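Local coordinates for protein amidohydrolase (Brucella melitensis biovar Abortus, PDB 4F0L) that is a metal-dependent amidohydrolase that binds an iron(III) ion in a TIM-barrel-type domain and probably acts as a deaminase, at residues L195-G198 with C199-L203; E127-Y130 with L131-D134; A220-P223 with D224-D227; Y140-L143 with S144-A147; E444-R447 with A448-A452. All coordinates share one frame; numbering follows the deposited sequence.

Contact 1: L195-G198 with C199-L203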
loop_
_atom_site.group_PDB
_atom_site.type_symbol
_atom_site.label_atom_id
_atom_site.label_comp_id
_atom_site.label_asym_id
_atom_site.label_seq_id
_atom_site.Cartn_x
_atom_site.Cartn_y
_atom_site.Cartn_z
ATOM N N LEU B 195 28.435 -25.451 -8.396
ATOM C CA LEU B 195 27.114 -25.254 -7.792
ATOM C C LEU B 195 26.050 -25.121 -8.883
ATOM O O LEU B 195 24.982 -25.745 -8.800
ATOM C CB LEU B 195 27.132 -24.005 -6.915
ATOM C CG LEU B 195 25.792 -23.556 -6.312
ATOM C CD1 LEU B 195 25.378 -24.512 -5.227
ATOM C CD2 LEU B 195 25.945 -22.153 -5.781
ATOM N N ILE B 196 26.351 -24.329 -9.911
ATOM C CA ILE B 196 25.471 -24.193 -11.061
ATOM C C ILE B 196 25.188 -25.567 -11.706
ATOM O O ILE B 196 24.056 -25.867 -12.039
ATOM C CB ILE B 196 26.060 -23.218 -12.105
ATOM C CG1 ILE B 196 25.917 -21.756 -11.632
ATOM C CG2 ILE B 196 25.400 -23.398 -13.461
ATOM C CD1 ILE B 196 24.483 -21.272 -11.433
ATOM N N GLU B 197 26.210 -26.410 -11.819
ATOM C CA GLU B 197 26.031 -27.760 -12.307
ATOM C C GLU B 197 25.090 -28.600 -11.410
ATOM O O GLU B 197 24.216 -29.289 -11.923
ATOM C CB GLU B 197 27.413 -28.443 -12.507
ATOM C CG GLU B 197 27.363 -29.869 -13.027
ATOM C CD GLU B 197 26.654 -29.998 -14.364
ATOM O OE1 GLU B 197 26.560 -29.026 -15.132
ATOM O OE2 GLU B 197 26.169 -31.102 -14.652
ATOM N N GLY B 198 25.253 -28.530 -10.090
ATOM C CA GLY B 198 24.302 -29.173 -9.160
ATOM C C GLY B 198 22.875 -28.681 -9.368
ATOM O O GLY B 198 21.938 -29.476 -9.426
ATOM N N CYS B 199 22.713 -27.374 -9.571
ATOM C CA CYS B 199 21.385 -26.816 -9.848
ATOM C C CYS B 199 20.792 -27.330 -11.155
ATOM O O CYS B 199 19.618 -27.688 -11.212
ATOM C CB CYS B 199 21.432 -25.288 -9.900
ATOM S SG CYS B 199 21.844 -24.492 -8.355
ATOM N N ARG B 200 21.604 -27.383 -12.201
ATOM C CA ARG B 200 21.129 -27.913 -13.492
ATOM C C ARG B 200 20.574 -29.346 -13.356
ATOM O O ARG B 200 19.515 -29.659 -13.885
ATOM C CB ARG B 200 22.233 -27.870 -14.555
ATOM C CG ARG B 200 21.744 -28.192 -15.962
ATOM C CD ARG B 200 22.893 -28.529 -16.900
ATOM N NE ARG B 200 23.717 -29.620 -16.403
ATOM C CZ ARG B 200 23.347 -30.911 -16.360
ATOM N NH1 ARG B 200 22.140 -31.313 -16.764
ATOM N NH2 ARG B 200 24.201 -31.830 -15.901
ATOM N N LYS B 201 21.298 -30.216 -12.670
ATOM C CA LYS B 201 20.827 -31.574 -12.464
ATOM C C LYS B 201 19.526 -31.588 -11.695
ATOM O O LYS B 201 18.597 -32.266 -12.069
ATOM C CB LYS B 201 21.863 -32.419 -11.722
ATOM C CG LYS B 201 23.064 -32.742 -12.568
ATOM C CD LYS B 201 24.197 -33.342 -11.730
ATOM C CE LYS B 201 25.398 -33.652 -12.602
ATOM N NZ LYS B 201 26.686 -33.591 -11.864
ATOM N N THR B 202 19.454 -30.826 -10.621
ATOM C CA THR B 202 18.225 -30.730 -9.846
ATOM C C THR B 202 17.024 -30.256 -10.658
ATOM O O THR B 202 15.913 -30.745 -10.456
ATOM C CB THR B 202 18.443 -29.791 -8.659
ATOM O OG1 THR B 202 19.348 -30.430 -7.753
ATOM C CG2 THR B 202 17.160 -29.481 -7.959
ATOM N N LEU B 203 17.236 -29.293 -11.554
ATOM C CA LEU B 203 16.143 -28.739 -12.350
ATOM C C LEU B 203 15.719 -29.608 -13.549
ATOM O O LEU B 203 14.765 -29.293 -14.235
ATOM C CB LEU B 203 16.504 -27.340 -12.812
ATOM C CG LEU B 203 16.546 -26.300 -11.682
ATOM C CD1 LEU B 203 16.963 -24.944 -12.244
ATOM C CD2 LEU B 203 15.222 -26.167 -10.963
#

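Contact 2: E127-Y130 with L131-D134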
loop_
_atom_site.group_PDB
_atom_site.type_symbol
_atom_site.label_atom_id
_atom_site.label_comp_id
_atom_site.label_asym_id
_atom_site.label_seq_id
_atom_site.Cartn_x
_atom_site.Cartn_y
_atom_site.Cartn_z
ATOM N N GLU B 127 14.280 -16.321 -8.221
ATOM C CA GLU B 127 14.900 -16.483 -6.919
ATOM C C GLU B 127 16.397 -16.173 -6.992
ATOM O O GLU B 127 17.179 -16.937 -7.524
ATOM C CB GLU B 127 14.690 -17.891 -6.379
ATOM C CG GLU B 127 15.172 -18.087 -4.949
ATOM C CD GLU B 127 14.483 -17.188 -3.924
ATOM O OE1 GLU B 127 13.264 -16.904 -4.063
ATOM O OE2 GLU B 127 15.171 -16.771 -2.964
ATOM N N PHE B 128 16.740 -15.029 -6.439
ATOM C CA PHE B 128 18.075 -14.455 -6.475
ATOM C C PHE B 128 18.704 -15.007 -5.199
ATOM O O PHE B 128 18.585 -14.418 -4.097
ATOM C CB PHE B 128 17.915 -12.921 -6.463
ATOM C CG PHE B 128 19.173 -12.132 -6.713
ATOM C CD1 PHE B 128 20.086 -11.909 -5.691
ATOM C CD2 PHE B 128 19.377 -11.511 -7.913
ATOM C CE1 PHE B 128 21.221 -11.109 -5.899
ATOM C CE2 PHE B 128 20.491 -10.716 -8.132
ATOM C CZ PHE B 128 21.417 -10.511 -7.120
ATOM N N HIS B 129 19.366 -16.147 -5.372
ATOM C CA HIS B 129 19.630 -17.068 -4.293
ATOM C C HIS B 129 21.066 -17.035 -3.817
ATOM O O HIS B 129 21.973 -17.511 -4.535
ATOM C CB HIS B 129 19.319 -18.478 -4.794
ATOM C CG HIS B 129 19.650 -19.544 -3.805
ATOM N ND1 HIS B 129 19.094 -19.578 -2.590
ATOM C CD2 HIS B 129 20.530 -20.625 -3.874
ATOM C CE1 HIS B 129 19.566 -20.644 -1.916
ATOM N NE2 HIS B 129 20.450 -21.283 -2.699
ATOM N N TYR B 130 21.296 -16.493 -2.633
ATOM C CA TYR B 130 22.675 -16.403 -2.129
ATOM C C TYR B 130 22.963 -17.133 -0.821
ATOM O O TYR B 130 24.074 -17.066 -0.322
ATOM C CB TYR B 130 23.158 -14.944 -2.041
ATOM C CG TYR B 130 22.377 -13.983 -1.186
ATOM C CD1 TYR B 130 22.573 -13.911 0.189
ATOM C CD2 TYR B 130 21.515 -13.062 -1.762
ATOM C CE1 TYR B 130 21.884 -12.990 0.969
ATOM C CE2 TYR B 130 20.834 -12.128 -0.990
ATOM C CZ TYR B 130 21.023 -12.092 0.362
ATOM O OH TYR B 130 20.344 -11.166 1.118
ATOM N N LEU B 131 21.973 -17.820 -0.273
ATOM C CA LEU B 131 22.144 -18.512 0.970
ATOM C C LEU B 131 22.568 -19.938 0.632
ATOM O O LEU B 131 21.724 -20.836 0.465
ATOM C CB LEU B 131 20.847 -18.477 1.750
ATOM C CG LEU B 131 20.847 -19.149 3.107
ATOM C CD1 LEU B 131 21.955 -18.622 4.005
ATOM C CD2 LEU B 131 19.450 -18.981 3.725
ATOM N N HIS B 132 23.884 -20.138 0.499
ATOM C CA HIS B 132 24.414 -21.372 -0.085
ATOM C C HIS B 132 24.870 -22.412 0.896
ATOM O O HIS B 132 24.468 -23.562 0.803
ATOM C CB HIS B 132 25.593 -21.069 -1.002
ATOM C CG HIS B 132 25.246 -20.220 -2.193
ATOM N ND1 HIS B 132 24.277 -20.564 -3.070
ATOM C CD2 HIS B 132 25.817 -19.034 -2.675
ATOM C CE1 HIS B 132 24.227 -19.636 -4.055
ATOM N NE2 HIS B 132 25.153 -18.693 -3.801
ATOM N N HIS B 133 25.774 -22.035 1.800
ATOM C CA HIS B 133 26.548 -23.009 2.549
ATOM C C HIS B 133 26.041 -23.194 3.953
ATOM O O HIS B 133 25.095 -22.531 4.379
ATOM C CB HIS B 133 28.011 -22.585 2.511
ATOM C CG HIS B 133 28.528 -22.380 1.101
ATOM N ND1 HIS B 133 28.426 -23.329 0.149
ATOM C CD2 HIS B 133 29.183 -21.299 0.515
ATOM C CE1 HIS B 133 28.974 -22.858 -0.991
ATOM N NE2 HIS B 133 29.436 -21.624 -0.760
ATOM N N ASP B 134 26.674 -24.083 4.705
ATOM C CA ASP B 134 26.216 -24.375 6.063
ATOM C C ASP B 134 26.532 -23.192 7.003
ATOM O O ASP B 134 27.106 -22.193 6.575
ATOM C CB ASP B 134 26.828 -25.716 6.476
ATOM C CG ASP B 134 26.167 -26.358 7.696
ATOM O OD1 ASP B 134 25.275 -25.762 8.342
ATOM O OD2 ASP B 134 26.614 -27.474 8.032
HETATM O O HOH W 1 22.737 -22.846 -3.006
#

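Contact 3: A220-P223 with D224-D227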
loop_
_atom_site.group_PDB
_atom_site.type_symbol
_atom_site.label_atom_id
_atom_site.label_comp_id
_atom_site.label_asym_id
_atom_site.label_seq_id
_atom_site.Cartn_x
_atom_site.Cartn_y
_atom_site.Cartn_z
ATOM N N ALA B 220 30.568 -6.802 -4.708
ATOM C CA ALA B 220 30.729 -8.153 -4.218
ATOM C C ALA B 220 31.519 -9.007 -5.201
ATOM O O ALA B 220 31.908 -10.122 -4.870
ATOM C CB ALA B 220 29.382 -8.775 -3.879
ATOM N N VAL B 221 31.792 -8.470 -6.384
ATOM C CA VAL B 221 32.394 -9.244 -7.459
ATOM C C VAL B 221 33.433 -8.372 -8.133
ATOM O O VAL B 221 33.196 -7.170 -8.306
ATOM C CB VAL B 221 31.306 -9.678 -8.475
ATOM C CG1 VAL B 221 31.898 -10.584 -9.541
ATOM C CG2 VAL B 221 30.137 -10.407 -7.796
ATOM N N THR B 222 34.586 -8.944 -8.492
ATOM C CA THR B 222 35.590 -8.226 -9.283
ATOM C C THR B 222 35.231 -8.293 -10.781
ATOM O O THR B 222 34.457 -9.159 -11.188
ATOM C CB THR B 222 37.028 -8.803 -9.133
ATOM O OG1 THR B 222 37.112 -10.061 -9.791
ATOM C CG2 THR B 222 37.434 -8.996 -7.675
ATOM N N PRO B 223 35.818 -7.394 -11.603
ATOM C CA PRO B 223 35.598 -7.469 -13.058
ATOM C C PRO B 223 35.930 -8.825 -13.697
ATOM O O PRO B 223 35.170 -9.310 -14.520
ATOM C CB PRO B 223 36.488 -6.347 -13.611
ATOM C CG PRO B 223 36.491 -5.341 -12.503
ATOM C CD PRO B 223 36.560 -6.171 -11.234
ATOM N N ASP B 224 37.030 -9.451 -13.292
ATOM C CA ASP B 224 37.399 -10.773 -13.821
ATOM C C ASP B 224 36.389 -11.841 -13.425
ATOM O O ASP B 224 36.033 -12.707 -14.227
ATOM C CB ASP B 224 38.806 -11.188 -13.324
ATOM C CG ASP B 224 39.916 -10.328 -13.916
ATOM O OD1 ASP B 224 39.637 -9.530 -14.832
ATOM O OD2 ASP B 224 41.091 -10.470 -13.501
ATOM N N GLU B 225 35.928 -11.796 -12.181
ATOM C CA GLU B 225 34.964 -12.774 -11.721
ATOM C C GLU B 225 33.640 -12.575 -12.461
ATOM O O GLU B 225 32.961 -13.533 -12.788
ATOM C CB GLU B 225 34.743 -12.659 -10.225
ATOM C CG GLU B 225 35.956 -13.009 -9.356
ATOM C CD GLU B 225 35.845 -12.430 -7.946
ATOM O OE1 GLU B 225 34.905 -11.622 -7.669
ATOM O OE2 GLU B 225 36.709 -12.761 -7.113
ATOM N N LEU B 226 33.291 -11.321 -12.724
ATOM C CA LEU B 226 32.081 -11.002 -13.437
ATOM C C LEU B 226 32.113 -11.592 -14.836
ATOM O O LEU B 226 31.107 -12.165 -15.300
ATOM C CB LEU B 226 31.893 -9.484 -13.479
ATOM C CG LEU B 226 30.631 -8.911 -14.080
ATOM C CD1 LEU B 226 29.444 -9.420 -13.282
ATOM C CD2 LEU B 226 30.688 -7.392 -14.088
ATOM N N ASP B 227 33.260 -11.475 -15.512
ATOM C CA ASP B 227 33.428 -12.108 -16.822
ATOM C C ASP B 227 33.194 -13.618 -16.779
ATOM O O ASP B 227 32.445 -14.143 -17.597
ATOM C CB ASP B 227 34.823 -11.852 -17.412
ATOM C CG ASP B 227 35.031 -10.416 -17.843
ATOM O OD1 ASP B 227 34.038 -9.720 -18.151
ATOM O OD2 ASP B 227 36.208 -9.990 -17.884
HETATM O O HOH W 2 38.863 -8.109 -11.628
#

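Contact 4: Y140-L143 with S144-A147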
loop_
_atom_site.group_PDB
_atom_site.type_symbol
_atom_site.label_atom_id
_atom_site.label_comp_id
_atom_site.label_asym_id
_atom_site.label_seq_id
_atom_site.Cartn_x
_atom_site.Cartn_y
_atom_site.Cartn_z
ATOM N N TYR B 140 27.752 -27.740 1.944
ATOM C CA TYR B 140 27.020 -28.968 2.304
ATOM C C TYR B 140 27.567 -30.130 1.507
ATOM O O TYR B 140 28.110 -29.926 0.438
ATOM C CB TYR B 140 25.539 -28.820 1.997
ATOM C CG TYR B 140 24.836 -27.862 2.902
ATOM C CD1 TYR B 140 24.490 -28.245 4.197
ATOM C CD2 TYR B 140 24.512 -26.586 2.482
ATOM C CE1 TYR B 140 23.836 -27.380 5.029
ATOM C CE2 TYR B 140 23.872 -25.721 3.310
ATOM C CZ TYR B 140 23.537 -26.127 4.574
ATOM O OH TYR B 140 22.890 -25.262 5.397
ATOM N N ALA B 141 27.413 -31.349 2.021
ATOM C CA ALA B 141 27.917 -32.529 1.319
ATOM C C ALA B 141 27.339 -32.534 -0.105
ATOM O O ALA B 141 28.029 -32.838 -1.071
ATOM C CB ALA B 141 27.587 -33.817 2.081
ATOM N N ASN B 142 26.079 -32.140 -0.234
ATOM C CA ASN B 142 25.480 -31.861 -1.535
ATOM C C ASN B 142 25.642 -30.356 -1.791
ATOM O O ASN B 142 24.990 -29.528 -1.133
ATOM C CB ASN B 142 24.018 -32.303 -1.467
ATOM C CG ASN B 142 23.220 -31.854 -2.627
ATOM O OD1 ASN B 142 23.718 -31.780 -3.757
ATOM N ND2 ASN B 142 21.945 -31.517 -2.365
ATOM N N LEU B 143 26.524 -29.982 -2.715
ATOM C CA LEU B 143 26.927 -28.563 -2.858
ATOM C C LEU B 143 25.731 -27.605 -3.028
ATOM O O LEU B 143 25.700 -26.498 -2.436
ATOM C CB LEU B 143 27.935 -28.397 -4.002
ATOM C CG LEU B 143 28.435 -26.974 -4.302
ATOM C CD1 LEU B 143 29.100 -26.330 -3.102
ATOM C CD2 LEU B 143 29.389 -27.006 -5.483
ATOM N N SER B 144 24.760 -28.023 -3.828
ATOM C CA SER B 144 23.608 -27.190 -4.162
ATOM C C SER B 144 22.429 -27.374 -3.209
ATOM O O SER B 144 21.314 -26.912 -3.514
ATOM C CB SER B 144 23.171 -27.433 -5.623
ATOM O OG SER B 144 22.665 -28.755 -5.825
ATOM N N GLU B 145 22.657 -28.030 -2.075
ATOM C CA GLU B 145 21.588 -28.292 -1.089
ATOM C C GLU B 145 20.523 -27.174 -0.984
ATOM O O GLU B 145 19.331 -27.450 -1.099
ATOM C CB GLU B 145 22.185 -28.527 0.294
ATOM C CG GLU B 145 21.165 -28.864 1.371
ATOM C CD GLU B 145 20.407 -30.153 1.120
ATOM O OE1 GLU B 145 21.016 -31.122 0.596
ATOM O OE2 GLU B 145 19.199 -30.201 1.423
ATOM N N MET B 146 20.945 -25.935 -0.761
ATOM C CA MET B 146 19.987 -24.859 -0.499
ATOM C C MET B 146 19.185 -24.506 -1.742
ATOM O O MET B 146 17.987 -24.232 -1.638
ATOM C CB MET B 146 20.670 -23.612 0.080
ATOM C CG MET B 146 21.027 -23.759 1.555
ATOM S SD MET B 146 19.553 -23.813 2.574
ATOM C CE MET B 146 20.154 -23.239 4.159
ATOM N N ALA B 147 19.826 -24.565 -2.916
ATOM C CA ALA B 147 19.118 -24.366 -4.204
ATOM C C ALA B 147 18.130 -25.501 -4.457
ATOM O O ALA B 147 17.023 -25.264 -4.991
ATOM C CB ALA B 147 20.092 -24.215 -5.393
HETATM O O HOH W 3 25.072 -30.194 -5.589
HETATM O O HOH W 4 23.598 -25.051 -1.267
#

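Contact 5: E444-R447 with A448-A452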
loop_
_atom_site.group_PDB
_atom_site.type_symbol
_atom_site.label_atom_id
_atom_site.label_comp_id
_atom_site.label_asym_id
_atom_site.label_seq_id
_atom_site.Cartn_x
_atom_site.Cartn_y
_atom_site.Cartn_z
ATOM N N GLU B 444 -1.343 -26.217 5.222
ATOM C CA GLU B 444 -0.227 -27.120 5.472
ATOM C C GLU B 444 1.103 -26.334 5.401
ATOM O O GLU B 444 1.973 -26.446 6.284
ATOM C CB GLU B 444 -0.211 -28.257 4.426
ATOM C CG GLU B 444 -1.447 -29.166 4.342
ATOM C CD GLU B 444 -2.603 -28.664 3.458
ATOM O OE1 GLU B 444 -2.650 -27.477 3.083
ATOM O OE2 GLU B 444 -3.524 -29.481 3.172
ATOM N N ALA B 445 1.243 -25.510 4.374
ATOM C CA ALA B 445 2.449 -24.693 4.240
ATOM C C ALA B 445 2.623 -23.769 5.434
ATOM O O ALA B 445 3.736 -23.600 5.949
ATOM C CB ALA B 445 2.431 -23.898 2.949
ATOM N N GLU B 446 1.519 -23.176 5.884
ATOM C CA GLU B 446 1.540 -22.292 7.056
ATOM C C GLU B 446 1.982 -22.980 8.343
ATOM O O GLU B 446 2.765 -22.411 9.134
ATOM C CB GLU B 446 0.162 -21.662 7.249
ATOM C CG GLU B 446 0.058 -20.712 8.426
ATOM C CD GLU B 446 0.929 -19.473 8.286
ATOM O OE1 GLU B 446 1.596 -19.248 7.247
ATOM O OE2 GLU B 446 0.950 -18.707 9.259
ATOM N N ARG B 447 1.455 -24.174 8.598
ATOM C CA ARG B 447 1.877 -24.911 9.809
ATOM C C ARG B 447 3.381 -25.140 9.799
ATOM O O ARG B 447 4.049 -24.944 10.807
ATOM C CB ARG B 447 1.142 -26.239 9.963
ATOM C CG ARG B 447 -0.254 -26.109 10.517
ATOM C CD ARG B 447 -0.893 -27.490 10.807
ATOM N NE ARG B 447 -1.294 -28.189 9.567
ATOM C CZ ARG B 447 -2.463 -28.028 8.927
ATOM N NH1 ARG B 447 -2.714 -28.698 7.803
ATOM N NH2 ARG B 447 -3.407 -27.230 9.412
ATOM N N ALA B 448 3.921 -25.556 8.662
ATOM C CA ALA B 448 5.356 -25.792 8.574
ATOM C C ALA B 448 6.145 -24.465 8.720
ATOM O O ALA B 448 7.190 -24.420 9.375
ATOM C CB ALA B 448 5.690 -26.504 7.266
ATOM N N PHE B 449 5.621 -23.389 8.141
ATOM C CA PHE B 449 6.242 -22.076 8.266
ATOM C C PHE B 449 6.295 -21.598 9.722
ATOM O O PHE B 449 7.336 -21.125 10.163
ATOM C CB PHE B 449 5.492 -21.063 7.398
ATOM C CG PHE B 449 5.977 -19.652 7.532
ATOM C CD1 PHE B 449 7.259 -19.290 7.146
ATOM C CD2 PHE B 449 5.137 -18.669 8.044
ATOM C CE1 PHE B 449 7.714 -17.985 7.278
ATOM C CE2 PHE B 449 5.592 -17.361 8.171
ATOM C CZ PHE B 449 6.885 -17.022 7.785
ATOM N N GLN B 450 5.193 -21.728 10.463
ATOM C CA GLN B 450 5.154 -21.277 11.874
ATOM C C GLN B 450 6.124 -22.099 12.736
ATOM O O GLN B 450 6.786 -21.547 13.615
ATOM C CB GLN B 450 3.740 -21.336 12.470
ATOM C CG GLN B 450 2.751 -20.352 11.841
ATOM C CD GLN B 450 3.163 -18.908 12.057
ATOM O OE1 GLN B 450 3.822 -18.595 13.031
ATOM N NE2 GLN B 450 2.810 -18.041 11.131
ATOM N N LYS B 451 6.263 -23.390 12.433
ATOM C CA LYS B 451 7.243 -24.226 13.131
ATOM C C LYS B 451 8.659 -23.701 12.875
ATOM O O LYS B 451 9.400 -23.432 13.822
ATOM C CB LYS B 451 7.096 -25.682 12.695
ATOM C CG LYS B 451 7.897 -26.703 13.502
ATOM C CD LYS B 451 7.599 -28.123 12.992
ATOM C CE LYS B 451 8.681 -29.163 13.348
ATOM N NZ LYS B 451 8.383 -30.023 14.536
ATOM N N ALA B 452 9.012 -23.471 11.611
ATOM C CA ALA B 452 10.337 -22.926 11.276
ATOM C C ALA B 452 10.599 -21.543 11.918
ATOM O O ALA B 452 11.673 -21.285 12.463
ATOM C CB ALA B 452 10.551 -22.874 9.762
#

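Contact 1: L195-G198 with C199-L203
Glu-197 and Arg-200 lie side by side on the outer face of helix 189-203, their chains running the same way and their charged ends meeting. The carboxylate and guanidinium planes are turned 42° from each other. Arg-200 NE reaches Glu-197 OE1 at 3.2 Å in a nearly straight bond; OE1 lies in the guanidinium plane, while NE meets it on its syn side but 33° out of the carboxylate plane. Glu-197 OE2 faces Arg-200 NH2, the second arm of the salt bridge, modelled too short for its length to be trusted. Glu-197 puts CG anti to its own N (chi1 -180°) and then bends at chi2, which swings the carboxylate along the helix toward residues one turn on. Lys-201 slants across the same carboxylate, its NZ 3.8 Å from Glu-197 OE2, a long salt bridge. Glu-204 binds the other end of the arginine through NH1. On the inner face, Ile-196 and Cys-199 pack on strands 160-167 and 210-215, Cys-199 also on Ala-147, while Leu-195 lies on Leu-143 and Ser-144; Thr-202 OG1 bonds to Asp-148. The whole is an i to i+3 and i to i+4 salt-bridge network on an amphipathic helix packed against the barrel strands.

Contact 2: E127-Y130 with L131-D134
His-129 and His-132 share a water, 2.8 Å from His-129 NE2 and 2.8 Å from His-132 ND1, which lies at the edge of both imidazoles and in the plane of each. The rings themselves form an offset edge-to-face pair: the edge of His-132 is turned toward the face of His-129, with centroids 5.1 Å apart and planes at 90°. Between them the chain makes an inverse gamma turn centred on Leu-131, whose N lies over one face of the His-129 ring. His-132 has CG beside its backbone N (chi1 -63°), which brings one ring face against the Tyr-130 carbonyl, its C above the ring centre. Tyr-130 CA rests over the His-132 face, a CH-pi contact 4.1 Å from the ring centroid, and His-132 CE1 comes within 3.1 Å of His-129 O. The remaining ring nitrogen, His-132 NE2, is bonded to Val-166 O on the neighbouring strand. Tyr-130 turns its ring the other way, edge-to-face with Phe-185 and about 4 Å from the side chain of the iron ligand His-67. The turn follows strand 122-129 at its C-terminal end, the end of the barrel strands where TIM-barrel amidohydrolases carry their metal site.

Contact 3: A220-P223 with D224-D227
Thr-222 and Glu-225 form a capping box at the start of helix 223-229, each side chain bonding to the other's backbone N. Thr-222 N gives a straight bond to Glu-225 OE1, 2.8 Å long, arriving from above the carboxylate plane, 48° out of it. In return Thr-222 OG1 accepts from Glu-225 N at 3.2 Å. The hydroxyl can do so because it stands between the backbone N and the carbonyl carbon (chi1 71°), directed over the first helical turn. Glu-225, with CG beside its own N and the chain extended beyond, runs back across the threonine toward the incoming loop.

The tight side of the contact lies inward. Val-221 CG1 sits 3.6 Å from Glu-225 CB and 4.1 Å from Leu-226 CB, and Val-221 and Glu-225 both touch Phe-167 on strand 160-167. Leu-226 continues this packing onto Trp-263 and Leu-264 of helix 260-267, and Glu-225 OE2 finds a second partner in His-170, which ties the cap to the adjoining loop. By contrast, the outer side is polar and looser. The exposed Asp-224 and Asp-227 border it; Asp-227 OD1 bonds to Gln-268, and Asp-227 N closes a regular helical bond with Pro-223 O. Pro-223, the first helical residue, has no N-H to satisfy and also rests on Trp-263. The two aspartates and Glu-225 place negative charge near the N-terminal end of the helix, where it would probably interact well with the helix dipole. At the solvent side, water 2 accepts from Asp-224 N at 2.8 Å and makes a weak 3.2 Å bond with Thr-222 OG1.

Contact 4: Y140-L143 with S144-A147
Tyr-140 and Glu-145 supply the apolar part of this helix start, the aliphatic stem of the glutamate lying over one face of the phenol. Glu-145 CG is 4.3 Å from the ring centroid, a CH-pi contact offset toward the rim, and the two side chains cross at about a right angle. Met-146 meets the far part of the same ring, its CG 3.9 Å from Tyr-140 CE2 and its CE close to the hydroxyl. Pro-103 of helix 103-119 touches all three side chains.

The direct hydrogen bonds join Asn-142 to Glu-145. Glu-145 N bonds to Asn-142 O at 2.9 Å, closing a type I turn. The side chains repeat the pairing: Asn-142 ND2 gives to Glu-145 OE1 at 3.1 Å, with the oxygen near the amide plane but the nitrogen above the carboxylate plane, the two planes standing 86° apart. Glu-145 reaches this place with CG anti to its N (chi1 -178°) and a bend at chi2.

Two waters add bridges. Water 3 donates to Asn-142 OD1 and accepts from Ser-144 N at 2.8 Å; water 4 donates to Leu-143 O and accepts from Met-146 N.

Charged and polar partners further along the helix complete the set. Asp-148 receives both Asn-142 ND2 and Ser-144 OG, and Arg-149 forms a salt bridge with Glu-145 OE2. Glu-145 is thus held through both carboxylate oxygens, and its negative charge is probably eased by the arginine and the amide, while the waters take up Ser-144 N, Leu-143 O and Met-146 N where the chain enters the helix.

Contact 5: E444-R447 with A448-A452
Glu-446 and Gln-450, one helical turn apart, are joined by a short side-chain bond: Gln-450 NE2 gives to Glu-446 OE2 at 2.7 Å, with an angle at the hydrogen of 164°. The oxygen lies close to the amide plane, whereas the nitrogen approaches from above the carboxylate, the two planes being 57° apart. Gln-450 has CG beside its backbone N (chi1 -67°) and bends at chi2, curling its amide back over the helix to meet the carboxylate. The other oxygen, Glu-446 OE1, forms salt bridges with Arg-112 of helix 103-119 and with Arg-402 of the second subunit. Gln-450 NE2 also makes a weak bond to the backbone O of that Arg-402.

Beneath these ends the helix runs regularly, with Gln-450 N bonded to Glu-446 O at 2.9 Å and Phe-449 N to Ala-445 O at 2.9 Å. Packing takes over on the buried face. Phe-449 CD2 comes 3.7 Å from Glu-446 OE1, and its ring meets Tyr-71 and touches Arg-112, while Ala-445 rests on Leu-111 and Arg-112. Across the subunit boundary, Phe-449 packs on Arg-402 and Gln-450 on Pro-404 of the neighbouring chain. Two arginines from different chains therefore converge on one carboxylate, which probably remains ionised; the amide of Gln-450 grips its second oxygen, and helix 442-457 is linked at once to helix 103-119 of its own chain and to the partner subunit.

In the fold
Contacts 1, 2 and 4 form one cluster on the same side of the chain's centre. Contacts 1 and 4 have centres about 10 Å apart and meet where Leu-195 CD1 lies 3.4 Å from Ser-144 CA; the centres of contacts 2 and 4 are also about 10 Å apart, the end of strand 122-129 leading through a loop into helix 145-157. Leu-195 CD2 also reaches His-132 CE1 at 3.5 Å. Contact 2 is the one beside the metal, the side chain of Tyr-130 being about 6 Å from the iron; in contact 3, the side chain of Ala-220 is about 12 Å from the bound iron. Contact 5 stands apart, its centre about 38 Å from that of contact 3, on the dimer interface.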